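Long-range contacts in discoidin-2 (Dictyostelium discoideum, PDB 2VM9), which binds galactose and N-acetylgalactosamine as a homotrimeric, calcium-containing lectin and may take part in spore coat formation: residues A26-K31 and S44-S49; E50-S55 and N143-R148; S33-S38 and S77-G82. All coordinates share one frame; numbering follows the deposited sequence.

All three contacts lie at one end of the F5/8 type C beta-sandwich, on the same side of the chain's centre. Interactions 1 and 2 have centres about 11 Å apart and follow one another along the chain, linked where Ser53 meets the carbonyl of His28. Interaction 3 lies about 9 Å from interaction 2 and about 13 Å from interaction 1, and its segments alternate with those of both. Strands 70-79 and 146-153, neighbours in one sheet, carry interactions 3 and 2. The long excursion between strands 17-20 and 52-53 is thus held to itself, to the sheet and, at interactions 1 and 3, against a second subunit.

Interaction 1: A26-K31 and S44-S49; sequences ADHGVK and SRFDGS. With CA (calcium ion), chain B; PO4 (phosphate ion), chain G.
The carbonyl of Asp27 receives the backbone N-H of Ser49, with Ser49 N 2.9 Å from Asp27 O. Next to this bond, His28 lies against Ser49: OG of Ser49 is 3.3 Å from His28 CD2, while its hydroxyl is hydrogen-bonded to Ser51. The imidazole also meets Phe46, His28 CE1 standing 3.7 Å from Phe46 CE2, with the two ring planes inclined at 36°. A chi1 of -174° sets the Phe46 ring beside its own carbonyl carbon, from where it reaches both His28 and CB of Asp27.

At the imidazole edge, NE2 of His28 points almost straight at a phosphate oxygen, though the 2.5 Å from NE2 to O2 is too short to be taken literally; ND1 is held by Asn25. Arg81 grips the same phosphate, which probably came from the crystallisation liquor. Water bridges the two segments further, one molecule joining Asp27 OD1, Lys31 NZ and the carbonyl of Asp47, another joining Asp27 OD2 to the carbonyl of Phe46. Asp27 OD1 also accepts Ala26 N of a second subunit.

Farther out, Asp47 turns away and binds calcium through OD1 at 2.5 Å, while its OD2 accepts Ser55 of that subunit. Asn39, Ser40 and four waters complete the coordination, making this a loop-borne calcium site of the F5/8 type C domain, set beside the trimer interface.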
ATOM      1  N   ALA A  26      19.384  25.020   0.152  1.00  4.70           N
ATOM      2  CA  ALA A  26      18.054  24.534  -0.270  1.00  3.93           C
ATOM      3  C   ALA A  26      17.850  24.790  -1.756  1.00  4.03           C
ATOM      4  O   ALA A  26      17.128  24.049  -2.412  1.00  4.03           O
ATOM      5  CB  ALA A  26      16.928  25.198   0.570  1.00  4.16           C
ATOM      6  N   ASP A  27      18.477  25.844  -2.295  1.00  4.63           N
ATOM      7  CA  ASP A  27      18.421  26.058  -3.737  1.00  4.49           C
ATOM      8  C   ASP A  27      19.264  25.052  -4.570  1.00  4.39           C
ATOM      9  O   ASP A  27      19.256  25.121  -5.787  1.00  4.55           O
ATOM     10  CB  ASP A  27      18.769  27.505  -4.102  1.00  4.34           C
ATOM     11  CG  ASP A  27      17.588  28.432  -3.946  1.00  6.09           C
ATOM     12  OD1 ASP A  27      16.464  28.023  -4.295  1.00  5.80           O
ATOM     13  OD2 ASP A  27      17.823  29.577  -3.504  1.00  5.74           O
ATOM     14  N   HIS A  28      19.915  24.091  -3.900  1.00  4.06           N
ATOM     15  CA  HIS A  28      20.594  22.973  -4.582  1.00  4.51           C
ATOM     16  C   HIS A  28      20.055  21.625  -4.058  1.00  4.75           C
ATOM     17  O   HIS A  28      20.745  20.598  -4.140  1.00  5.04           O
ATOM     18  CB  HIS A  28      22.120  23.018  -4.322  1.00  4.77           C
ATOM     19  CG  HIS A  28      22.804  24.234  -4.879  1.00  5.33           C
ATOM     20  ND1 HIS A  28      22.696  25.480  -4.299  1.00  5.57           N
ATOM     21  CD2 HIS A  28      23.670  24.375  -5.918  1.00  4.63           C
ATOM     22  CE1 HIS A  28      23.424  26.350  -4.987  1.00  6.08           C
ATOM     23  NE2 HIS A  28      24.022  25.706  -5.977  1.00  5.13           N
ATOM     24  N   GLY A  29      18.816  21.621  -3.552  1.00  4.56           N
ATOM     25  CA  GLY A  29      18.260  20.413  -2.901  1.00  4.77           C
ATOM     26  C   GLY A  29      17.778  19.332  -3.857  1.00  3.86           C
ATOM     27  O   GLY A  29      17.731  19.541  -5.081  1.00  4.09           O
ATOM     28  N   VAL A  30      17.391  18.186  -3.296  1.00  4.09           N
ATOM     29  CA  VAL A  30      16.903  17.059  -4.105  1.00  4.59           C
ATOM     30  C   VAL A  30      15.660  17.409  -4.922  1.00  4.71           C
ATOM     31  O   VAL A  30      15.384  16.764  -5.921  1.00  5.53           O
ATOM     32  CB  VAL A  30      16.601  15.789  -3.254  1.00  5.29           C
ATOM     33  CG1 VAL A  30      17.846  15.333  -2.471  1.00  6.41           C
ATOM     34  CG2 VAL A  30      15.407  16.027  -2.313  1.00  5.49           C
ATOM     35  N   LYS A  31      14.922  18.449  -4.515  1.00  4.88           N
ATOM     36  CA  LYS A  31      13.745  18.861  -5.265  1.00  5.12           C
ATOM     37  C   LYS A  31      14.153  19.343  -6.683  1.00  5.25           C
ATOM     38  O   LYS A  31      13.312  19.414  -7.595  1.00  6.41           O
ATOM     39  CB  LYS A  31      13.005  19.970  -4.521  1.00  4.71           C
ATOM     40  CG  LYS A  31      13.778  21.315  -4.517  1.00  3.42           C
ATOM     41  CD  LYS A  31      12.937  22.448  -3.872  1.00  4.69           C
ATOM     42  CE  LYS A  31      13.628  23.792  -4.067  1.00  4.19           C
ATOM     43  NZ  LYS A  31      13.567  24.245  -5.530  1.00  4.10           N
ATOM     44  N   SER A  44      20.193  36.784 -14.663  1.00 20.27           N
ATOM     45  CA  SER A  44      20.210  37.853 -13.661  1.00 19.15           C
ATOM     46  C   SER A  44      19.710  37.463 -12.269  1.00 17.94           C
ATOM     47  O   SER A  44      19.729  38.273 -11.334  1.00 17.27           O
ATOM     48  CB  SER A  44      19.428  39.070 -14.154  1.00 19.66           C
ATOM     49  OG  SER A  44      18.026  38.939 -13.961  1.00 21.86           O
ATOM     50  N   ARG A  45      19.234  36.231 -12.132  1.00 16.17           N
ATOM     51  CA  ARG A  45      18.738  35.766 -10.850  1.00 14.84           C
ATOM     52  C   ARG A  45      18.969  34.265 -10.760  1.00 13.86           C
ATOM     53  O   ARG A  45      19.009  33.578 -11.780  1.00 15.10           O
ATOM     54  CB  ARG A  45      17.241  36.088 -10.679  1.00 15.20           C
ATOM     55  CG  ARG A  45      16.307  35.385 -11.689  1.00 13.87           C
ATOM     56  CD  ARG A  45      14.819  35.775 -11.440  1.00 15.50           C
ATOM     57  NE  ARG A  45      13.987  35.314 -12.549  1.00 14.98           N
ATOM     58  CZ  ARG A  45      13.356  34.136 -12.566  1.00 14.85           C
ATOM     59  NH1 ARG A  45      13.456  33.319 -11.527  1.00 10.16           N
ATOM     60  NH2 ARG A  45      12.631  33.781 -13.625  1.00 13.92           N
ATOM     61  N   PHE A  46      19.124  33.775  -9.539  1.00 11.49           N
ATOM     62  CA  PHE A  46      19.378  32.360  -9.306  1.00 10.11           C
ATOM     63  C   PHE A  46      18.115  31.732  -8.721  1.00  9.33           C
ATOM     64  O   PHE A  46      17.703  32.065  -7.612  1.00  9.71           O
ATOM     65  CB  PHE A  46      20.548  32.201  -8.337  1.00 10.80           C
ATOM     66  CG  PHE A  46      20.973  30.782  -8.146  1.00  9.98           C
ATOM     67  CD1 PHE A  46      21.475  30.062  -9.217  1.00 11.61           C
ATOM     68  CD2 PHE A  46      20.850  30.159  -6.902  1.00 11.13           C
ATOM     69  CE1 PHE A  46      21.853  28.736  -9.075  1.00 11.59           C
ATOM     70  CE2 PHE A  46      21.236  28.827  -6.754  1.00  9.78           C
ATOM     71  CZ  PHE A  46      21.739  28.125  -7.827  1.00  9.35           C
ATOM     72  N   ASP A  47      17.505  30.836  -9.488  1.00  7.45           N
ATOM     73  CA  ASP A  47      16.289  30.165  -9.050  1.00  6.41           C
ATOM     74  C   ASP A  47      16.556  28.714  -8.601  1.00  6.27           C
ATOM     75  O   ASP A  47      15.616  27.938  -8.364  1.00  6.44           O
ATOM     76  CB  ASP A  47      15.197  30.222 -10.119  1.00  5.39           C
ATOM     77  CG  ASP A  47      15.640  29.678 -11.494  1.00  6.49           C
ATOM     78  OD1 ASP A  47      16.854  29.493 -11.722  1.00  6.34           O
ATOM     79  OD2 ASP A  47      14.751  29.475 -12.356  1.00  7.82           O
ATOM     80  N   GLY A  48      17.830  28.375  -8.477  1.00  6.07           N
ATOM     81  CA  GLY A  48      18.245  27.048  -8.044  1.00  5.63           C
ATOM     82  C   GLY A  48      19.105  26.364  -9.089  1.00  5.35           C
ATOM     83  O   GLY A  48      19.013  26.666 -10.287  1.00  5.05           O
ATOM     84  N   SER A  49      19.960  25.439  -8.630  1.00  4.53           N
ATOM     85  CA  SER A  49      20.778  24.652  -9.540  1.00  4.41           C
ATOM     86  C   SER A  49      19.871  23.685 -10.285  1.00  4.79           C
ATOM     87  O   SER A  49      18.853  23.181  -9.738  1.00  4.84           O
ATOM     88  CB  SER A  49      21.807  23.857  -8.748  1.00  4.46           C
ATOM     89  OG  SER A  49      21.197  23.110  -7.712  1.00  4.16           O
TER
HETATM   90 CA    CA B 500      18.258  29.160 -13.731  0.80 10.72          CA
HETATM   91  P   PO4 G 507      25.942  28.079  -7.670  0.60 11.32           P
HETATM   92  O1  PO4 G 507      27.453  28.211  -7.778  0.60 17.08           O
HETATM   93  O2  PO4 G 507      25.567  26.706  -7.598  0.60  6.91           O
HETATM   94  O3  PO4 G 507      25.347  28.742  -8.894  0.60 18.20           O
HETATM   95  O4  PO4 G 507      25.476  28.886  -6.483  0.60 18.75           O
HETATM   96  O   HOH W   1      15.473  26.228  -6.178  1.00  6.52           O
HETATM   97  O   HOH W   2      18.127  32.025  -4.935  1.00 17.18           O
HETATM   98  O   HOH W   3      17.699  31.874 -13.553  1.00 13.97           O
HETATM   99  O   HOH W   4      19.864  28.800 -11.950  1.00 13.75           O
HETATM  100  O   HOH W   5      19.314  27.616 -15.077  1.00 14.92           O
HETATM  101  O   HOH W   6      20.361  30.378 -14.309  1.00 17.33           O

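Interaction 2: E50-S55 and N143-R148; sequences ESWSSS and NHISLR
Trp52 and Leu147 exchange a pair of backbone hydrogen bonds: Trp52 N gives to Leu147 O at 2.9 Å, and Leu147 N returns one to Trp52 O. Ser54 N continues the antiparallel ladder to Ile145 O. At the far end a side chain takes over, NE2 of His144 donating to Ser54 O at 2.7 Å. That bond is almost straight and lies in the imidazole plane, yet it meets the carbonyl from above, 37° out of its plane. The ring is carried to that carbonyl by a chi1 of -156°.

Between the backbone bonds, Ser53 OG and Ser146 OG lie 2.8 Å apart; Ser51 OG adds a second partner for Ser53, and Gln86 one for Ser146. On the sheet face carrying Trp52 and Leu147 the chemistry is apolar. Trp52 CZ3 lies 3.7 Å from Ile145 CG2, and CD2 of Leu147 comes up to the edge of the indole, whose NE1 donates to the carbonyl of Thr22. Arg148 packs its CD on Glu50 O, its NE bonded instead to Gly80 O.

The chemistry therefore differs between the two faces, a buried serine hydroxyl network on one and hydrocarbon on the other, with the backbone bonds setting the register of the two strands.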
ATOM      1  N   GLU A  50      20.245  23.410 -11.522  1.00  5.06           N
ATOM      2  CA  GLU A  50      19.583  22.357 -12.288  1.00  4.49           C
ATOM      3  C   GLU A  50      20.227  21.012 -11.919  1.00  4.30           C
ATOM      4  O   GLU A  50      20.871  20.332 -12.749  1.00  4.65           O
ATOM      5  CB  GLU A  50      19.685  22.680 -13.778  1.00  5.65           C
ATOM      6  CG  GLU A  50      18.876  23.955 -14.106  1.00  5.38           C
ATOM      7  CD  GLU A  50      19.004  24.389 -15.554  1.00  7.68           C
ATOM      8  OE1 GLU A  50      19.982  24.002 -16.199  1.00  8.44           O
ATOM      9  OE2 GLU A  50      18.122  25.119 -16.024  1.00  6.13           O
ATOM     10  N   SER A  51      20.110  20.665 -10.639  1.00  4.65           N
ATOM     11  CA  SER A  51      20.716  19.463 -10.064  1.00  4.92           C
ATOM     12  C   SER A  51      20.413  19.460  -8.565  1.00  4.99           C
ATOM     13  O   SER A  51      20.144  20.506  -7.970  1.00  5.18           O
ATOM     14  CB  SER A  51      22.266  19.465 -10.206  1.00  5.70           C
ATOM     15  OG  SER A  51      22.848  20.594  -9.491  1.00  6.61           O
ATOM     16  N   TRP A  52      20.516  18.290  -7.947  1.00  3.80           N
ATOM     17  CA  TRP A  52      20.870  18.283  -6.520  1.00  3.93           C
ATOM     18  C   TRP A  52      22.385  18.523  -6.481  1.00  4.56           C
ATOM     19  O   TRP A  52      23.130  17.934  -7.289  1.00  5.40           O
ATOM     20  CB  TRP A  52      20.588  16.916  -5.903  1.00  4.63           C
ATOM     21  CG  TRP A  52      21.329  16.707  -4.597  1.00  4.22           C
ATOM     22  CD1 TRP A  52      21.155  17.417  -3.433  1.00  5.74           C
ATOM     23  CD2 TRP A  52      22.331  15.721  -4.324  1.00  4.60           C
ATOM     24  NE1 TRP A  52      21.990  16.931  -2.456  1.00  4.29           N
ATOM     25  CE2 TRP A  52      22.734  15.899  -2.967  1.00  4.98           C
ATOM     26  CE3 TRP A  52      22.938  14.713  -5.087  1.00  5.67           C
ATOM     27  CZ2 TRP A  52      23.702  15.088  -2.350  1.00  4.74           C
ATOM     28  CZ3 TRP A  52      23.927  13.905  -4.471  1.00  6.00           C
ATOM     29  CH2 TRP A  52      24.286  14.096  -3.123  1.00  6.69           C
ATOM     30  N   SER A  53      22.853  19.347  -5.544  1.00  3.85           N
ATOM     31  CA  SER A  53      24.314  19.460  -5.320  1.00  4.39           C
ATOM     32  C   SER A  53      24.588  19.303  -3.823  1.00  4.23           C
ATOM     33  O   SER A  53      23.957  20.009  -3.004  1.00  4.89           O
ATOM     34  CB  SER A  53      24.842  20.818  -5.801  1.00  4.25           C
ATOM     35  OG  SER A  53      24.591  21.023  -7.189  1.00  4.72           O
ATOM     36  N   SER A  54      25.534  18.427  -3.464  1.00  4.70           N
ATOM     37  CA  SER A  54      25.831  18.187  -2.051  1.00  4.93           C
ATOM     38  C   SER A  54      26.477  19.430  -1.418  1.00  4.94           C
ATOM     39  O   SER A  54      26.888  20.360  -2.110  1.00  4.55           O
ATOM     40  CB  SER A  54      26.761  16.971  -1.882  1.00  4.53           C
ATOM     41  OG  SER A  54      28.066  17.321  -2.286  1.00  6.38           O
ATOM     42  N   SER A  55      26.580  19.430  -0.092  1.00  5.69           N
ATOM     43  CA  SER A  55      27.390  20.448   0.567  1.00  5.97           C
ATOM     44  C   SER A  55      28.841  19.982   0.768  1.00  6.32           C
ATOM     45  O   SER A  55      29.800  20.681   0.415  1.00  7.05           O
ATOM     46  CB  SER A  55      26.787  20.883   1.901  1.00  6.21           C
ATOM     47  OG  SER A  55      27.612  21.917   2.448  1.00  6.97           O
ATOM     48  N   ASN A 143      34.246  18.413 -10.548  1.00  4.60           N
ATOM     49  CA  ASN A 143      33.993  19.704  -9.889  1.00  4.26           C
ATOM     50  C   ASN A 143      33.121  19.696  -8.629  1.00  5.20           C
ATOM     51  O   ASN A 143      33.458  20.337  -7.642  1.00  6.03           O
ATOM     52  CB  ASN A 143      33.471  20.750 -10.892  1.00  4.17           C
ATOM     53  CG  ASN A 143      34.606  21.268 -11.780  1.00  6.16           C
ATOM     54  OD1 ASN A 143      35.740  21.301 -11.327  1.00  6.26           O
ATOM     55  ND2 ASN A 143      34.311  21.657 -13.019  1.00  6.57           N
ATOM     56  N   HIS A 144      31.999  18.997  -8.680  1.00  4.77           N
ATOM     57  CA  HIS A 144      31.107  18.931  -7.510  1.00  4.33           C
ATOM     58  C   HIS A 144      30.199  17.732  -7.639  1.00  4.73           C
ATOM     59  O   HIS A 144      29.923  17.297  -8.746  1.00  5.05           O
ATOM     60  CB  HIS A 144      30.239  20.199  -7.437  1.00  4.48           C
ATOM     61  CG  HIS A 144      29.753  20.503  -6.054  1.00  5.40           C
ATOM     62  ND1 HIS A 144      30.450  21.317  -5.188  1.00  4.38           N
ATOM     63  CD2 HIS A 144      28.665  20.072  -5.379  1.00  5.39           C
ATOM     64  CE1 HIS A 144      29.795  21.403  -4.043  1.00  5.53           C
ATOM     65  NE2 HIS A 144      28.716  20.641  -4.129  1.00  5.94           N
ATOM     66  N   ILE A 145      29.712  17.225  -6.508  1.00  4.02           N
ATOM     67  CA  ILE A 145      28.725  16.160  -6.523  1.00  4.31           C
ATOM     68  C   ILE A 145      27.384  16.841  -6.851  1.00  4.55           C
ATOM     69  O   ILE A 145      26.718  17.388  -5.979  1.00  4.61           O
ATOM     70  CB  ILE A 145      28.671  15.433  -5.185  1.00  3.85           C
ATOM     71  CG1 ILE A 145      30.016  14.734  -4.928  1.00  5.64           C
ATOM     72  CG2 ILE A 145      27.496  14.429  -5.171  1.00  4.11           C
ATOM     73  CD1 ILE A 145      30.169  14.200  -3.480  1.00  4.79           C
ATOM     74  N   SER A 146      27.041  16.813  -8.131  1.00  3.99           N
ATOM     75  CA  SER A 146      25.819  17.418  -8.637  1.00  3.95           C
ATOM     76  C   SER A 146      25.236  16.445  -9.650  1.00  4.58           C
ATOM     77  O   SER A 146      25.945  15.929 -10.529  1.00  4.37           O
ATOM     78  CB  SER A 146      26.101  18.781  -9.314  1.00  4.52           C
ATOM     79  OG  SER A 146      26.691  19.712  -8.405  1.00  5.63           O
ATOM     80  N   LEU A 147      23.931  16.182  -9.545  1.00  3.63           N
ATOM     81  CA  LEU A 147      23.341  15.249 -10.492  1.00  4.23           C
ATOM     82  C   LEU A 147      21.852  15.476 -10.638  1.00  4.57           C
ATOM     83  O   LEU A 147      21.197  16.107  -9.775  1.00  4.76           O
ATOM     84  CB  LEU A 147      23.608  13.783 -10.108  1.00  4.95           C
ATOM     85  CG  LEU A 147      22.895  13.305  -8.824  1.00  5.43           C
ATOM     86  CD1 LEU A 147      21.481  12.803  -9.104  1.00  5.93           C
ATOM     87  CD2 LEU A 147      23.691  12.224  -8.117  1.00  9.58           C
ATOM     88  N   ARG A 148      21.335  14.955 -11.747  1.00  4.18           N
ATOM     89  CA  ARG A 148      19.909  14.769 -11.944  1.00  4.23           C
ATOM     90  C   ARG A 148      19.726  13.286 -12.265  1.00  4.69           C
ATOM     91  O   ARG A 148      20.660  12.636 -12.715  1.00  4.75           O
ATOM     92  CB  ARG A 148      19.381  15.637 -13.086  1.00  3.69           C
ATOM     93  CG  ARG A 148      19.395  17.132 -12.749  1.00  3.79           C
ATOM     94  CD  ARG A 148      19.073  17.982 -14.007  1.00  5.30           C
ATOM     95  NE  ARG A 148      20.234  17.963 -14.910  1.00  5.24           N
ATOM     96  CZ  ARG A 148      20.230  18.437 -16.156  1.00  7.38           C
ATOM     97  NH1 ARG A 148      19.112  18.982 -16.667  1.00  6.20           N
ATOM     98  NH2 ARG A 148      21.329  18.342 -16.911  1.00  6.08           N
TER

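Interaction 3: S33-S38 and S77-G82. With PO4 (phosphate ion), chain G.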
ATOM      1  N   SER A  33      16.385  17.715  -8.573  1.00  5.76           N
ATOM      2  CA  SER A  33      17.202  16.607  -9.076  1.00  5.92           C
ATOM      3  C   SER A  33      16.560  15.763 -10.171  1.00  6.06           C
ATOM      4  O   SER A  33      17.187  14.823 -10.644  1.00  5.89           O
ATOM      5  CB  SER A  33      17.698  15.700  -7.927  1.00  5.63           C
ATOM      6  OG  SER A  33      16.655  14.864  -7.419  1.00  7.54           O
ATOM      7  N   ILE A  34      15.316  16.034 -10.541  1.00  5.12           N
ATOM      8  CA  ILE A  34      14.718  15.164 -11.563  1.00  6.52           C
ATOM      9  C   ILE A  34      15.473  15.242 -12.899  1.00  5.82           C
ATOM     10  O   ILE A  34      15.943  16.320 -13.317  1.00  4.34           O
ATOM     11  CB  ILE A  34      13.212  15.422 -11.805  1.00  7.10           C
ATOM     12  CG1 ILE A  34      12.642  14.192 -12.530  1.00  8.24           C
ATOM     13  CG2 ILE A  34      12.994  16.688 -12.665  1.00  8.08           C
ATOM     14  CD1 ILE A  34      11.141  14.152 -12.560  1.00 11.92           C
ATOM     15  N   LEU A  35      15.575  14.099 -13.565  1.00  5.43           N
ATOM     16  CA  LEU A  35      16.140  14.020 -14.916  1.00  6.29           C
ATOM     17  C   LEU A  35      15.570  15.136 -15.784  1.00  6.05           C
ATOM     18  O   LEU A  35      14.337  15.361 -15.779  1.00  6.26           O
ATOM     19  CB  LEU A  35      15.785  12.666 -15.539  1.00  6.87           C
ATOM     20  CG  LEU A  35      16.713  12.237 -16.676  1.00  6.28           C
ATOM     21  CD1 LEU A  35      18.089  11.822 -16.116  1.00  7.95           C
ATOM     22  CD2 LEU A  35      16.058  11.091 -17.422  1.00  6.85           C
ATOM     23  N   ASN A  36      16.461  15.833 -16.502  1.00  6.60           N
ATOM     24  CA  ASN A  36      16.108  16.924 -17.436  1.00  7.20           C
ATOM     25  C   ASN A  36      15.532  18.194 -16.779  1.00  7.31           C
ATOM     26  O   ASN A  36      15.022  19.107 -17.465  1.00  7.79           O
ATOM     27  CB  ASN A  36      15.175  16.410 -18.545  1.00  6.73           C
ATOM     28  CG  ASN A  36      15.868  15.448 -19.491  1.00  8.86           C
ATOM     29  OD1 ASN A  36      17.003  15.687 -19.913  1.00 10.28           O
ATOM     30  ND2 ASN A  36      15.183  14.365 -19.844  1.00 11.80           N
ATOM     31  N   PHE A  37      15.619  18.248 -15.452  1.00  6.88           N
ATOM     32  CA  PHE A  37      15.197  19.433 -14.722  1.00  6.27           C
ATOM     33  C   PHE A  37      15.864  20.655 -15.312  1.00  7.47           C
ATOM     34  O   PHE A  37      17.083  20.678 -15.507  1.00  6.67           O
ATOM     35  CB  PHE A  37      15.534  19.364 -13.221  1.00  6.08           C
ATOM     36  CG  PHE A  37      15.140  20.631 -12.487  1.00  5.97           C
ATOM     37  CD1 PHE A  37      13.800  20.926 -12.234  1.00  9.36           C
ATOM     38  CD2 PHE A  37      16.094  21.552 -12.106  1.00  8.36           C
ATOM     39  CE1 PHE A  37      13.437  22.156 -11.592  1.00  7.40           C
ATOM     40  CE2 PHE A  37      15.749  22.753 -11.466  1.00  8.30           C
ATOM     41  CZ  PHE A  37      14.426  23.047 -11.194  1.00  8.42           C
ATOM     42  N   SER A  38      15.068  21.675 -15.612  0.50  7.00           N
ATOM     43  CA  SER A  38      15.629  22.943 -16.051  0.50  7.33           C
ATOM     44  C   SER A  38      14.700  24.059 -15.617  0.50  7.73           C
ATOM     45  O   SER A  38      13.475  23.882 -15.561  0.50  8.11           O
ATOM     46  CB  SER A  38      15.812  22.955 -17.559  0.50  7.35           C
ATOM     47  OG  SER A  38      14.549  23.012 -18.181  0.50  8.96           O
ATOM     48  N   SER A  77      18.653   6.309 -14.457  1.00  5.24           N
ATOM     49  CA  SER A  77      19.317   7.207 -15.375  1.00  5.18           C
ATOM     50  C   SER A  77      19.909   8.348 -14.560  1.00  5.44           C
ATOM     51  O   SER A  77      19.240   8.851 -13.665  1.00  4.89           O
ATOM     52  CB  SER A  77      18.334   7.801 -16.361  1.00  6.30           C
ATOM     53  OG  SER A  77      17.941   6.787 -17.276  1.00  7.40           O
ATOM     54  N   THR A  78      21.138   8.734 -14.869  1.00  4.67           N
ATOM     55  CA  THR A  78      21.757   9.914 -14.238  1.00  4.93           C
ATOM     56  C   THR A  78      22.244  10.895 -15.299  1.00  4.88           C
ATOM     57  O   THR A  78      22.507  10.538 -16.450  1.00  5.70           O
ATOM     58  CB  THR A  78      22.932   9.555 -13.273  1.00  6.02           C
ATOM     59  OG1 THR A  78      24.046   9.061 -14.028  1.00  6.32           O
ATOM     60  CG2 THR A  78      22.482   8.489 -12.233  1.00  6.95           C
ATOM     61  N   GLN A  79      22.401  12.135 -14.860  1.00  4.69           N
ATOM     62  CA  GLN A  79      22.756  13.230 -15.705  1.00  5.30           C
ATOM     63  C   GLN A  79      23.544  14.181 -14.811  1.00  4.53           C
ATOM     64  O   GLN A  79      23.414  14.179 -13.575  1.00  4.67           O
ATOM     65  CB  GLN A  79      21.438  13.831 -16.182  1.00  6.01           C
ATOM     66  CG  GLN A  79      21.468  14.853 -17.226  1.00  8.95           C
ATOM     67  CD  GLN A  79      20.032  15.236 -17.585  1.00  9.33           C
ATOM     68  OE1 GLN A  79      19.163  15.292 -16.702  1.00  8.40           O
ATOM     69  NE2 GLN A  79      19.777  15.502 -18.860  1.00 10.08           N
ATOM     70  N   GLY A  80      24.373  15.005 -15.425  1.00  5.13           N
ATOM     71  CA  GLY A  80      25.047  16.024 -14.657  1.00  3.92           C
ATOM     72  C   GLY A  80      24.138  17.230 -14.398  1.00  4.61           C
ATOM     73  O   GLY A  80      22.897  17.191 -14.568  1.00  5.06           O
ATOM     74  N   ARG A  81      24.783  18.289 -13.960  1.00  3.95           N
ATOM     75  CA  ARG A  81      24.096  19.538 -13.622  1.00  4.01           C
ATOM     76  C   ARG A  81      23.835  20.369 -14.865  1.00  5.14           C
ATOM     77  O   ARG A  81      24.746  20.573 -15.684  1.00  5.28           O
ATOM     78  CB  ARG A  81      24.952  20.330 -12.619  1.00  4.22           C
ATOM     79  CG  ARG A  81      24.392  21.694 -12.291  1.00  3.73           C
ATOM     80  CD  ARG A  81      25.107  22.338 -11.088  1.00  3.67           C
ATOM     81  NE  ARG A  81      24.584  23.684 -10.926  1.00  3.41           N
ATOM     82  CZ  ARG A  81      24.950  24.540  -9.986  1.00  5.38           C
ATOM     83  NH1 ARG A  81      25.858  24.183  -9.070  1.00  6.18           N
ATOM     84  NH2 ARG A  81      24.387  25.757  -9.957  1.00  3.91           N
ATOM     85  N   GLY A  82      22.617  20.893 -15.003  1.00  5.09           N
ATOM     86  CA  GLY A  82      22.276  21.622 -16.245  1.00  5.73           C
ATOM     87  C   GLY A  82      22.974  22.965 -16.463  1.00  6.71           C
ATOM     88  O   GLY A  82      23.275  23.321 -17.612  1.00  7.00           O
TER
HETATM   89  P   PO4 G 507      25.942  28.079  -7.670  0.60 11.32           P
HETATM   90  O1  PO4 G 507      27.453  28.211  -7.778  0.60 17.08           O
HETATM   91  O2  PO4 G 507      25.567  26.706  -7.598  0.60  6.91           O
HETATM   92  O3  PO4 G 507      25.347  28.742  -8.894  0.60 18.20           O
HETATM   93  O4  PO4 G 507      25.476  28.886  -6.483  0.60 18.75           O
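Asn36 and Gln79 are joined by two hydrogen bonds of unlike geometry. In the first, the backbone N of Asn36 donates to Gln79 OE1 at 2.8 Å, lying in the plane of the amide and on a lone pair of the oxygen. In the second, Gln79 NE2 gives to Asn36 OD1 at 3.0 Å, but here the donor stands 42° out of the asparagine's amide plane. The reason is the turn of the two amides, whose planes are 74° apart: the glutamine offers its N-H nearly within its own plane, while the asparagine receives it from above.

Conformation explains how a strand residue reaches a turn. Gln79 leaves the strand with a chi1 of -171° and stays extended through CD, carrying the amide out to the opposite backbone. Asn36 begins differently: its CB points away from strand 70-79, yet with CG beside its own N the carboxamide oxygen bends back to Gln79. Its backbone sits at the third position of a type II turn from Ile34 to Phe37, closed by Phe37 N on Ile34 O.

Leu35 crosses Gln79 at about a right angle. Its CD1 lies 3.7 Å from Gln79 OE1 and 4.0 Å from Ser77 CB, so one methyl packs on both strand residues. Beyond the strand, Arg81, which with Gly82 begins a predicted Arg-Gly-Asp cell-attachment motif, runs fully extended past Ser51, Ser53 and Ser146. Its NE is salt-bridged to Asp83, and the guanidinium edge meets a phosphate, NH1 and NH2 both reaching O2.

Gln79 NE2 also bonds to the carbonyl of Asn118. Strand 70-79 runs between strands 121-131 and 146-153; Ser33 and Leu35 bond through their backbones to Trp149, fastening the turn to strand 146-153, where Leu35 and Ser77 both touch Tyr152.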